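Local coordinates for glycerophosphodiester phosphodiesterase (PDB 1O1Z), which belongs to the glycerophosphodiester phosphodiesterase family of TIM-barrel proteins and carries a bound sodium ion, at residues Asn128-Leu136 and Thr146-Asn156; Leu26-Ile37 and Lys89-Val100. One frame throughout, in Å; residues are numbered along the deposited sequence. Where two conformers were deposited one is given.

Contact 1 of 2, residues Asn128-Leu136 and Thr146-Asn156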
loop_
_atom_site.group_PDB
_atom_site.type_symbol
_atom_site.label_atom_id
_atom_site.label_comp_id
_atom_site.label_asym_id
_atom_site.label_seq_id
_atom_site.Cartn_x
_atom_site.Cartn_y
_atom_site.Cartn_z
ATOM N N ASN A 128 -13.633 1.456 -1.452
ATOM C CA ASN A 128 -12.386 2.182 -1.737
ATOM C C ASN A 128 -11.147 1.555 -1.101
ATOM O O ASN A 128 -10.274 2.250 -0.595
ATOM C CB ASN A 128 -12.523 3.673 -1.406
ATOM C CG ASN A 128 -13.244 4.425 -2.503
ATOM O OD1 ASN A 128 -12.938 4.225 -3.701
ATOM N ND2 ASN A 128 -14.133 5.316 -2.127
ATOM N N LEU A 129 -11.041 0.245 -1.216
ATOM C CA LEU A 129 -9.873 -0.498 -0.801
ATOM C C LEU A 129 -9.126 -1.034 -2.005
ATOM O O LEU A 129 -9.749 -1.430 -3.015
ATOM C CB LEU A 129 -10.274 -1.675 0.073
ATOM C CG LEU A 129 -11.036 -1.296 1.311
ATOM C CD1 LEU A 129 -11.412 -2.535 2.075
ATOM C CD2 LEU A 129 -10.248 -0.327 2.210
ATOM N N ILE A 130 -7.804 -1.031 -1.911
ATOM C CA ILE A 130 -6.930 -1.716 -2.846
ATOM C C ILE A 130 -6.046 -2.652 -2.039
ATOM O O ILE A 130 -5.359 -2.201 -1.129
ATOM C CB ILE A 130 -6.025 -0.742 -3.625
ATOM C CG1 ILE A 130 -6.830 0.269 -4.418
ATOM C CG2 ILE A 130 -5.116 -1.529 -4.575
ATOM C CD1 ILE A 130 -5.983 1.485 -4.883
ATOM N N PHE A 131 -6.092 -3.951 -2.328
ATOM C CA PHE A 131 -5.240 -4.949 -1.657
ATOM C C PHE A 131 -4.004 -5.154 -2.485
ATOM O O PHE A 131 -4.102 -5.392 -3.686
ATOM C CB PHE A 131 -5.982 -6.280 -1.500
ATOM C CG PHE A 131 -7.287 -6.120 -0.768
ATOM C CD1 PHE A 131 -7.289 -5.965 0.626
ATOM C CD2 PHE A 131 -8.490 -6.045 -1.455
ATOM C CE1 PHE A 131 -8.522 -5.792 1.299
ATOM C CE2 PHE A 131 -9.684 -5.856 -0.766
ATOM C CZ PHE A 131 -9.666 -5.734 0.628
ATOM N N SER A 132 -2.835 -5.099 -1.875
ATOM C CA SER A 132 -1.626 -5.343 -2.608
ATOM C C SER A 132 -0.733 -6.287 -1.831
ATOM O O SER A 132 -0.909 -6.528 -0.627
ATOM C CB SER A 132 -0.886 -4.045 -2.922
ATOM O OG SER A 132 -0.576 -3.324 -1.734
ATOM N N SER A 133 0.211 -6.870 -2.555
ATOM C CA SER A 133 1.157 -7.809 -1.978
ATOM C C SER A 133 2.249 -8.093 -2.986
ATOM O O SER A 133 2.035 -8.039 -4.207
ATOM C CB SER A 133 0.469 -9.123 -1.585
ATOM O OG SER A 133 1.383 -10.028 -0.965
ATOM N N PHE A 134 3.445 -8.438 -2.484
ATOM C CA PHE A 134 4.474 -8.997 -3.343
ATOM C C PHE A 134 4.216 -10.496 -3.664
ATOM O O PHE A 134 4.858 -11.075 -4.539
ATOM C CB PHE A 134 5.858 -8.841 -2.660
ATOM C CG PHE A 134 6.368 -7.417 -2.607
ATOM C CD1 PHE A 134 7.026 -6.871 -3.696
ATOM C CD2 PHE A 134 6.165 -6.630 -1.497
ATOM C CE1 PHE A 134 7.515 -5.561 -3.655
ATOM C CE2 PHE A 134 6.622 -5.312 -1.464
ATOM C CZ PHE A 134 7.290 -4.789 -2.566
ATOM N N ASP A 135 3.252 -11.092 -2.941
ATOM C CA ASP A 135 2.818 -12.481 -3.140
ATOM C C ASP A 135 1.713 -12.503 -4.197
ATOM O O ASP A 135 0.522 -12.397 -3.901
ATOM C CB ASP A 135 2.335 -13.005 -1.799
ATOM C CG ASP A 135 2.083 -14.481 -1.761
ATOM O OD1 ASP A 135 1.931 -15.136 -2.832
ATOM O OD2 ASP A 135 2.010 -15.073 -0.626
ATOM N N LEU A 136 2.135 -12.570 -5.451
ATOM C CA LEU A 136 1.205 -12.393 -6.547
ATOM C C LEU A 136 0.207 -13.561 -6.607
ATOM O O LEU A 136 -0.964 -13.359 -6.918
ATOM C CB LEU A 136 1.952 -12.223 -7.869
ATOM C CG LEU A 136 3.029 -11.131 -7.826
ATOM C CD1 LEU A 136 3.547 -10.974 -9.251
ATOM C CD2 LEU A 136 2.534 -9.828 -7.273
ATOM N N THR A 146 -12.117 -8.407 -5.889
ATOM C CA THR A 146 -11.699 -7.197 -5.191
ATOM C C THR A 146 -10.717 -6.464 -6.098
ATOM O O THR A 146 -10.209 -7.053 -7.074
ATOM C CB THR A 146 -10.975 -7.490 -3.857
ATOM O OG1 THR A 146 -9.633 -7.986 -4.092
ATOM C CG2 THR A 146 -11.694 -8.523 -3.001
ATOM N N LYS A 147 -10.426 -5.208 -5.770
ATOM C CA LYS A 147 -9.359 -4.453 -6.430
ATOM C C LYS A 147 -8.039 -4.845 -5.823
ATOM O O LYS A 147 -7.819 -4.640 -4.620
ATOM C CB LYS A 147 -9.510 -2.949 -6.232
ATOM C CG LYS A 147 -10.759 -2.393 -6.772
ATOM C CD LYS A 147 -10.661 -0.906 -7.115
ATOM C CE LYS A 147 -10.209 -0.035 -6.032
ATOM N NZ LYS A 147 -11.221 0.211 -4.991
ATOM N N TYR A 148 -7.156 -5.411 -6.617
ATOM C CA TYR A 148 -5.844 -5.704 -6.138
ATOM C C TYR A 148 -4.794 -5.249 -7.082
ATOM O O TYR A 148 -5.030 -5.069 -8.282
ATOM C CB TYR A 148 -5.659 -7.157 -5.771
ATOM C CG TYR A 148 -5.749 -8.191 -6.856
ATOM C CD1 TYR A 148 -4.665 -8.459 -7.703
ATOM C CD2 TYR A 148 -6.851 -9.021 -6.936
ATOM C CE1 TYR A 148 -4.732 -9.493 -8.648
ATOM C CE2 TYR A 148 -6.910 -10.070 -7.842
ATOM C CZ TYR A 148 -5.836 -10.300 -8.702
ATOM O OH TYR A 148 -5.928 -11.353 -9.579
ATOM N N GLY A 149 -3.626 -5.046 -6.470
ATOM C CA GLY A 149 -2.485 -4.544 -7.145
ATOM C C GLY A 149 -1.271 -5.394 -6.851
ATOM O O GLY A 149 -0.950 -5.722 -5.701
ATOM N N TYR A 150 -0.572 -5.745 -7.911
ATOM C CA TYR A 150 0.672 -6.474 -7.762
ATOM C C TYR A 150 1.774 -5.513 -7.337
ATOM O O TYR A 150 2.021 -4.540 -8.032
ATOM C CB TYR A 150 1.086 -7.063 -9.097
ATOM C CG TYR A 150 0.215 -8.159 -9.682
ATOM C CD1 TYR A 150 -0.544 -9.018 -8.885
ATOM C CD2 TYR A 150 0.244 -8.391 -11.051
ATOM C CE1 TYR A 150 -1.244 -10.090 -9.460
ATOM C CE2 TYR A 150 -0.456 -9.422 -11.614
ATOM C CZ TYR A 150 -1.217 -10.240 -10.824
ATOM O OH TYR A 150 -1.935 -11.278 -11.412
ATOM N N LEU A 151 2.491 -5.829 -6.256
ATOM C CA LEU A 151 3.717 -5.129 -5.911
ATOM C C LEU A 151 4.836 -5.847 -6.602
ATOM O O LEU A 151 4.974 -7.057 -6.447
ATOM C CB LEU A 151 3.944 -5.116 -4.404
ATOM C CG LEU A 151 3.163 -4.024 -3.704
ATOM C CD1 LEU A 151 2.932 -4.329 -2.216
ATOM C CD2 LEU A 151 3.965 -2.722 -3.855
ATOM N N ILE A 152 5.652 -5.101 -7.325
ATOM C CA ILE A 152 6.720 -5.685 -8.121
ATOM C C ILE A 152 8.079 -5.445 -7.488
ATOM O O ILE A 152 8.396 -4.315 -7.130
ATOM C CB ILE A 152 6.649 -5.079 -9.540
ATOM C CG1 ILE A 152 5.262 -5.280 -10.175
ATOM C CG2 ILE A 152 7.765 -5.631 -10.401
ATOM C CD1 ILE A 152 5.069 -4.496 -11.455
ATOM N N ASP A 153 8.864 -6.512 -7.347
ATOM C CA ASP A 153 10.250 -6.409 -6.886
ATOM C C ASP A 153 11.154 -7.059 -7.936
ATOM O O ASP A 153 10.686 -7.404 -9.033
ATOM C CB ASP A 153 10.419 -6.974 -5.454
ATOM C CG ASP A 153 10.202 -8.487 -5.350
ATOM O OD1 ASP A 153 10.359 -9.205 -6.352
ATOM O OD2 ASP A 153 9.889 -9.050 -4.273
ATOM N N GLU A 154 12.437 -7.227 -7.623
ATOM C CA GLU A 154 13.398 -7.654 -8.637
ATOM C C GLU A 154 13.156 -9.084 -9.127
ATOM O O GLU A 154 13.513 -9.427 -10.261
ATOM C CB GLU A 154 14.837 -7.527 -8.117
ATOM N N GLU A 155 12.566 -9.908 -8.267
ATOM C CA GLU A 155 12.442 -11.335 -8.517
ATOM C C GLU A 155 11.026 -11.821 -8.836
ATOM O O GLU A 155 10.856 -12.723 -9.653
ATOM C CB GLU A 155 12.963 -12.097 -7.293
ATOM C CG GLU A 155 14.438 -11.866 -7.001
ATOM N N ASN A 156 10.008 -11.243 -8.201
ATOM C CA ASN A 156 8.722 -11.917 -8.127
ATOM C C ASN A 156 7.985 -12.041 -9.463
ATOM O O ASN A 156 7.209 -12.975 -9.649
ATOM C CB ASN A 156 7.830 -11.332 -7.007
ATOM C CG ASN A 156 7.309 -9.927 -7.295
ATOM O OD1 ASN A 156 7.805 -9.211 -8.177
ATOM N ND2 ASN A 156 6.341 -9.519 -6.511
HETATM O O HOH W 1 -10.548 2.851 -4.419
HETATM O O HOH W 2 -11.127 -3.939 -3.287
#

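Contact 2 of 2, residues Leu26-Ile37 and Lys89-Val100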
loop_
_atom_site.group_PDB
_atom_site.type_symbol
_atom_site.label_atom_id
_atom_site.label_comp_id
_atom_site.label_asym_id
_atom_site.label_seq_id
_atom_site.Cartn_x
_atom_site.Cartn_y
_atom_site.Cartn_z
ATOM N N LEU A 26 4.585 9.403 13.174
ATOM C CA LEU A 26 5.045 8.026 13.285
ATOM C C LEU A 26 4.268 7.095 12.342
ATOM O O LEU A 26 3.030 7.019 12.370
ATOM C CB LEU A 26 4.937 7.542 14.726
ATOM C CG LEU A 26 5.389 6.098 14.977
ATOM C CD1 LEU A 26 6.862 5.928 14.669
ATOM C CD2 LEU A 26 5.064 5.645 16.408
ATOM N N GLU A 27 5.018 6.373 11.506
ATOM C CA GLU A 27 4.455 5.521 10.486
ATOM C C GLU A 27 3.394 4.577 11.023
ATOM O O GLU A 27 3.516 3.990 12.109
ATOM C CB GLU A 27 5.528 4.684 9.820
ATOM C CG GLU A 27 6.330 3.839 10.780
ATOM C CD GLU A 27 7.241 2.903 10.038
ATOM O OE1 GLU A 27 8.317 3.392 9.650
ATOM O OE2 GLU A 27 6.877 1.720 9.837
ATOM N N ASN A 28 2.365 4.410 10.218
ATOM C CA ASN A 28 1.338 3.399 10.459
ATOM C C ASN A 28 0.498 3.616 11.729
ATOM O O ASN A 28 -0.171 2.691 12.197
ATOM C CB ASN A 28 1.914 1.978 10.365
ATOM C CG ASN A 28 1.940 1.440 8.956
ATOM O OD1 ASN A 28 1.128 1.827 8.105
ATOM N ND2 ASN A 28 2.897 0.561 8.686
ATOM N N THR A 29 0.504 4.838 12.254
ATOM C CA THR A 29 -0.362 5.195 13.388
ATOM C C THR A 29 -1.597 5.929 12.935
ATOM O O THR A 29 -1.623 6.523 11.845
ATOM C CB THR A 29 0.362 6.102 14.402
ATOM O OG1 THR A 29 0.763 7.348 13.775
ATOM C CG2 THR A 29 1.617 5.435 14.946
ATOM N N LEU A 30 -2.617 5.967 13.794
ATOM C CA LEU A 30 -3.835 6.680 13.430
ATOM C C LEU A 30 -3.527 8.141 13.159
ATOM O O LEU A 30 -4.084 8.723 12.241
ATOM C CB LEU A 30 -4.924 6.579 14.505
ATOM C CG LEU A 30 -5.550 5.218 14.730
ATOM C CD1 LEU A 30 -6.517 5.287 15.902
ATOM C CD2 LEU A 30 -6.261 4.751 13.465
ATOM N N GLU A 31 -2.654 8.744 13.967
ATOM C CA GLU A 31 -2.260 10.114 13.754
ATOM C C GLU A 31 -1.673 10.299 12.363
ATOM O O GLU A 31 -2.065 11.213 11.644
ATOM C CB GLU A 31 -1.257 10.566 14.820
ATOM C CG GLU A 31 -0.774 11.992 14.625
ATOM C CD GLU A 31 0.284 12.389 15.633
ATOM O OE1 GLU A 31 1.215 11.593 15.869
ATOM O OE2 GLU A 31 0.195 13.512 16.157
ATOM N N ALA A 32 -0.755 9.422 11.953
ATOM C CA ALA A 32 -0.142 9.561 10.622
ATOM C C ALA A 32 -1.194 9.456 9.508
ATOM O O ALA A 32 -1.164 10.211 8.540
ATOM C CB ALA A 32 0.947 8.543 10.433
ATOM N N PHE A 33 -2.138 8.528 9.652
ATOM C CA PHE A 33 -3.173 8.380 8.622
ATOM C C PHE A 33 -4.083 9.597 8.582
ATOM O O PHE A 33 -4.368 10.130 7.517
ATOM C CB PHE A 33 -4.023 7.128 8.848
ATOM C CG PHE A 33 -3.240 5.839 8.860
ATOM C CD1 PHE A 33 -2.355 5.542 7.845
ATOM C CD2 PHE A 33 -3.441 4.876 9.844
ATOM C CE1 PHE A 33 -1.644 4.354 7.827
ATOM C CE2 PHE A 33 -2.719 3.691 9.832
ATOM C CZ PHE A 33 -1.830 3.425 8.839
ATOM N N MET A 34 -4.531 10.060 9.749
ATOM C CA MET A 34 -5.418 11.234 9.810
ATOM C C MET A 34 -4.721 12.485 9.249
ATOM O O MET A 34 -5.337 13.273 8.539
ATOM C CB MET A 34 -5.946 11.441 11.236
ATOM C CG MET A 34 -6.851 10.264 11.686
ATOM S SD MET A 34 -7.632 10.640 13.340
ATOM C CE MET A 34 -6.220 10.556 14.408
ATOM N N LYS A 35 -3.443 12.654 9.568
ATOM C CA LYS A 35 -2.682 13.806 9.088
ATOM C C LYS A 35 -2.462 13.788 7.568
ATOM O O LYS A 35 -2.416 14.841 6.939
ATOM C CB LYS A 35 -1.342 13.928 9.827
ATOM C CG LYS A 35 -1.466 14.336 11.288
ATOM C CD LYS A 35 -1.819 15.777 11.423
ATOM C CE LYS A 35 -2.137 16.120 12.872
ATOM N NZ LYS A 35 -2.609 17.517 12.983
ATOM N N ALA A 36 -2.345 12.596 6.976
ATOM C CA ALA A 36 -2.246 12.490 5.521
ATOM C C ALA A 36 -3.518 12.992 4.870
ATOM O O ALA A 36 -3.490 13.730 3.907
ATOM C CB ALA A 36 -1.986 11.041 5.112
ATOM N N ILE A 37 -4.656 12.592 5.421
ATOM C CA ILE A 37 -5.952 13.017 4.879
ATOM C C ILE A 37 -6.159 14.518 5.081
ATOM O O ILE A 37 -6.621 15.227 4.182
ATOM C CB ILE A 37 -7.106 12.187 5.523
ATOM C CG1 ILE A 37 -6.921 10.686 5.305
ATOM C CG2 ILE A 37 -8.469 12.670 5.007
ATOM C CD1 ILE A 37 -6.681 10.274 3.873
ATOM N N LYS A 89 0.062 3.141 20.585
ATOM C CA LYS A 89 0.364 3.681 19.251
ATOM C C LYS A 89 0.062 2.690 18.135
ATOM O O LYS A 89 -0.289 3.101 17.031
ATOM C CB LYS A 89 1.820 4.144 19.152
ATOM C CG LYS A 89 2.067 5.369 19.994
ATOM C CD LYS A 89 3.502 5.836 19.883
ATOM C CE LYS A 89 3.732 7.137 20.665
ATOM N NZ LYS A 89 3.589 6.957 22.138
ATOM N N ILE A 90 0.202 1.400 18.390
ATOM C CA ILE A 90 -0.127 0.425 17.361
ATOM C C ILE A 90 -1.627 0.388 17.202
ATOM O O ILE A 90 -2.360 0.513 18.171
ATOM C CB ILE A 90 0.440 -0.957 17.675
ATOM C CG1 ILE A 90 0.425 -1.821 16.414
ATOM C CG2 ILE A 90 -0.290 -1.617 18.818
ATOM C CD1 ILE A 90 1.224 -3.130 16.593
ATOM N N THR A 91 -2.095 0.261 15.968
ATOM C CA THR A 91 -3.504 0.223 15.678
ATOM C C THR A 91 -3.918 -1.008 14.881
ATOM O O THR A 91 -3.095 -1.789 14.454
ATOM C CB THR A 91 -3.937 1.547 14.995
ATOM O OG1 THR A 91 -5.366 1.658 14.939
ATOM C CG2 THR A 91 -3.471 1.664 13.583
ATOM N N THR A 92 -5.216 -1.196 14.789
ATOM C CA THR A 92 -5.790 -2.331 14.065
ATOM C C THR A 92 -6.436 -1.819 12.798
ATOM O O THR A 92 -6.786 -0.645 12.676
ATOM C CB THR A 92 -6.835 -3.020 14.893
ATOM O OG1 THR A 92 -7.910 -2.122 15.199
ATOM C CG2 THR A 92 -6.256 -3.460 16.272
ATOM N N LEU A 93 -6.626 -2.713 11.840
ATOM C CA LEU A 93 -7.303 -2.322 10.610
ATOM C C LEU A 93 -8.721 -1.814 10.898
ATOM O O LEU A 93 -9.156 -0.822 10.321
ATOM C CB LEU A 93 -7.286 -3.486 9.622
ATOM C CG LEU A 93 -7.902 -3.179 8.271
ATOM C CD1 LEU A 93 -7.096 -2.049 7.575
ATOM C CD2 LEU A 93 -7.926 -4.443 7.420
ATOM N N LYS A 94 -9.422 -2.494 11.800
ATOM C CA LYS A 94 -10.736 -2.038 12.246
ATOM C C LYS A 94 -10.738 -0.560 12.681
ATOM O O LYS A 94 -11.629 0.238 12.289
ATOM C CB LYS A 94 -11.234 -2.917 13.393
ATOM C CG LYS A 94 -12.517 -2.432 14.093
ATOM C CD LYS A 94 -12.961 -3.426 15.160
ATOM C CE LYS A 94 -14.216 -2.940 15.898
ATOM N NZ LYS A 94 -13.925 -1.732 16.726
ATOM N N GLU A 95 -9.758 -0.182 13.501
ATOM C CA GLU A 95 -9.644 1.196 13.983
ATOM C C GLU A 95 -9.331 2.202 12.868
ATOM O O GLU A 95 -9.839 3.332 12.866
ATOM C CB GLU A 95 -8.599 1.271 15.101
ATOM C CG GLU A 95 -9.055 0.577 16.355
ATOM C CD GLU A 95 -8.014 0.529 17.443
ATOM O OE1 GLU A 95 -6.895 0.022 17.200
ATOM O OE2 GLU A 95 -8.327 0.991 18.555
ATOM N N VAL A 96 -8.526 1.796 11.890
ATOM C CA VAL A 96 -8.261 2.677 10.751
ATOM C C VAL A 96 -9.561 2.986 10.013
ATOM O O VAL A 96 -9.827 4.137 9.677
ATOM C CB VAL A 96 -7.206 2.095 9.803
ATOM C CG1 VAL A 96 -7.016 2.988 8.609
ATOM C CG2 VAL A 96 -5.883 1.901 10.535
ATOM N N PHE A 97 -10.375 1.956 9.778
ATOM C CA PHE A 97 -11.647 2.153 9.075
ATOM C C PHE A 97 -12.561 3.114 9.842
ATOM O O PHE A 97 -13.281 3.886 9.227
ATOM C CB PHE A 97 -12.392 0.826 8.881
ATOM C CG PHE A 97 -11.803 -0.119 7.863
ATOM C CD1 PHE A 97 -10.715 0.189 7.069
ATOM C CD2 PHE A 97 -12.390 -1.361 7.694
ATOM C CE1 PHE A 97 -10.230 -0.724 6.139
ATOM C CE2 PHE A 97 -11.902 -2.255 6.768
ATOM C CZ PHE A 97 -10.844 -1.930 5.994
ATOM N N GLU A 98 -12.516 3.069 11.178
ATOM C CA GLU A 98 -13.326 3.975 12.004
ATOM C C GLU A 98 -12.872 5.432 11.927
ATOM O O GLU A 98 -13.652 6.345 12.230
ATOM C CB GLU A 98 -13.294 3.480 13.465
ATOM C CG GLU A 98 -14.060 2.192 13.648
ATOM C CD GLU A 98 -13.807 1.482 14.978
ATOM O OE1 GLU A 98 -12.969 1.944 15.784
ATOM O OE2 GLU A 98 -14.456 0.439 15.207
ATOM N N ASN A 99 -11.625 5.663 11.533
ATOM C CA ASN A 99 -11.005 6.990 11.540
ATOM C C ASN A 99 -10.656 7.616 10.178
ATOM O O ASN A 99 -10.226 8.784 10.105
ATOM C CB ASN A 99 -9.785 6.939 12.455
ATOM C CG ASN A 99 -10.184 6.819 13.907
ATOM O OD1 ASN A 99 -10.624 7.809 14.512
ATOM N ND2 ASN A 99 -10.084 5.613 14.471
ATOM N N VAL A 100 -10.859 6.856 9.105
ATOM C CA VAL A 100 -10.624 7.322 7.744
ATOM C C VAL A 100 -11.912 7.121 6.947
ATOM O O VAL A 100 -12.422 6.005 6.854
ATOM C CB VAL A 100 -9.463 6.546 7.075
ATOM C CG1 VAL A 100 -9.272 6.973 5.614
ATOM C CG2 VAL A 100 -8.169 6.752 7.860
HETATM O O HOH W 3 -0.142 0.599 13.918
HETATM O O HOH W 4 -2.262 4.819 16.444
#

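Contact 1 of 2, residues Asn128-Leu136 and Thr146-Asn156
Neighbouring parallel strands of the TIM barrel, 129-133 and 148-151, meet here, the two strands of a beta-alpha-beta unit whose helix is 136-142. The backbone bonds alternate in the parallel manner: Phe131 N donates to Lys147 O, Gly149 N to Phe131 O at 2.8 Å, and Leu151 N to Ser133 O. At the N-terminal end of the strands Lys147 folds back over strand 129-133. Bends at chi3 and chi4 (-54° and -75°) bring NZ to 3.0 Å from Leu129 O, which it meets from above the carbonyl plane, while CE lies against Ile130 CG1. One water joins Lys147 NZ to Asn128 OD1, and another joins Lys147 N to Leu129 O, which thus accepts two bonds.

Beyond the C-terminal end, the Phe134 ring lies over Leu151, whose CB stands above the ring centre, 3.5 Å from the centroid, in a CH-pi contact. The Asn156 amide comes to the edge of this ring and divides its two N-H groups: ND2 donates to Phe134 O at 2.9 Å, on a lone pair, and to Leu151 O at 2.8 Å. With both acceptors in the amide plane, its rotation is fixed. Asn156 OD1 takes the N-H of Asp153, and Asp153 OD1 in return accepts from Glu155 N, an Asx turn, and from Asn156 N, which widens it to an Asx motif. Farther out, Leu136 CD2 sits 3.6 Å from Tyr150 CD1, with CD1 of Leu136 over a face of the ring; Tyr150 OH is hydrogen-bonded to Asp140 OD1. Strand 105-110 continues the sheet beside 129-133, and 174-178 beside 148-151, the parallel strand order of a beta/alpha barrel.

Contact 2 of 2, residues Leu26-Ile37 and Lys89-Val100
With chi1 of -68° and an extended chi2, Leu30 sends its isobutyl group out from helix 30-38 to Thr91, whose OG1 is anti to its own backbone N (chi1 -168°). In this TIM-barrel protein the pair joins helix 30-38 to helix 93-99, two outer elements; the axes of segments 30-37 and 93-99 come within 10.4 Å and run 30° from parallel. The two side chains cross at about a right angle, Leu30 CD2 coming to 3.5 Å from Thr91 OG1, and the same leucine reaches Val96 and the amide of Asn99. That amide is held in place by a bond from Asn99 ND2 to Glu95 O.

Behind Leu30, the Phe33 ring brings CE2 to 3.7 Å from Val96 CG2, while Thr91 CG2 approaches the ring at its edge. Phe33 also rests on Val44 and Leu46 of strand 43-50, and Val96 on Ile106 of strand 105-110, so both helices are backed by the barrel wall. Val100 continues the apolar seam to Ile37.

Both helices begin at a threonine N-cap. Thr29 OG1 accepts from Ala32 N and donates to Leu26 O, whereas Thr92 and Glu95 form a capping box, with Glu95 also in a salt bridge to Lys83. No direct hydrogen bond spans the two segments; two waters do so instead, one of them taking the N-H of Leu30 at 2.9 Å from N and donating to Lys89 O at 2.7 Å.

The two contacts follow one another along the chain, both segments of contact 2 preceding those of contact 1, and their centres lie 21 Å apart. Contact 1 is strand-to-strand pairing within the barrel wall, whereas contact 2 joins two helices outside it; strand 105-110 lies between them, pairing with 129-133 and carrying helix 93-99 on its outer side. The two contacts touch directly where Leu129 CD2 packs on Phe97 CE1 at 3.9 Å. The bound sodium ion, whose site includes Ser123 and Arg126, is near this junction: about 4 Å from the side chain of Leu129 and about 13 Å from that of Val96. Arg126 also donates to Val100 O, linking the site to contact 2.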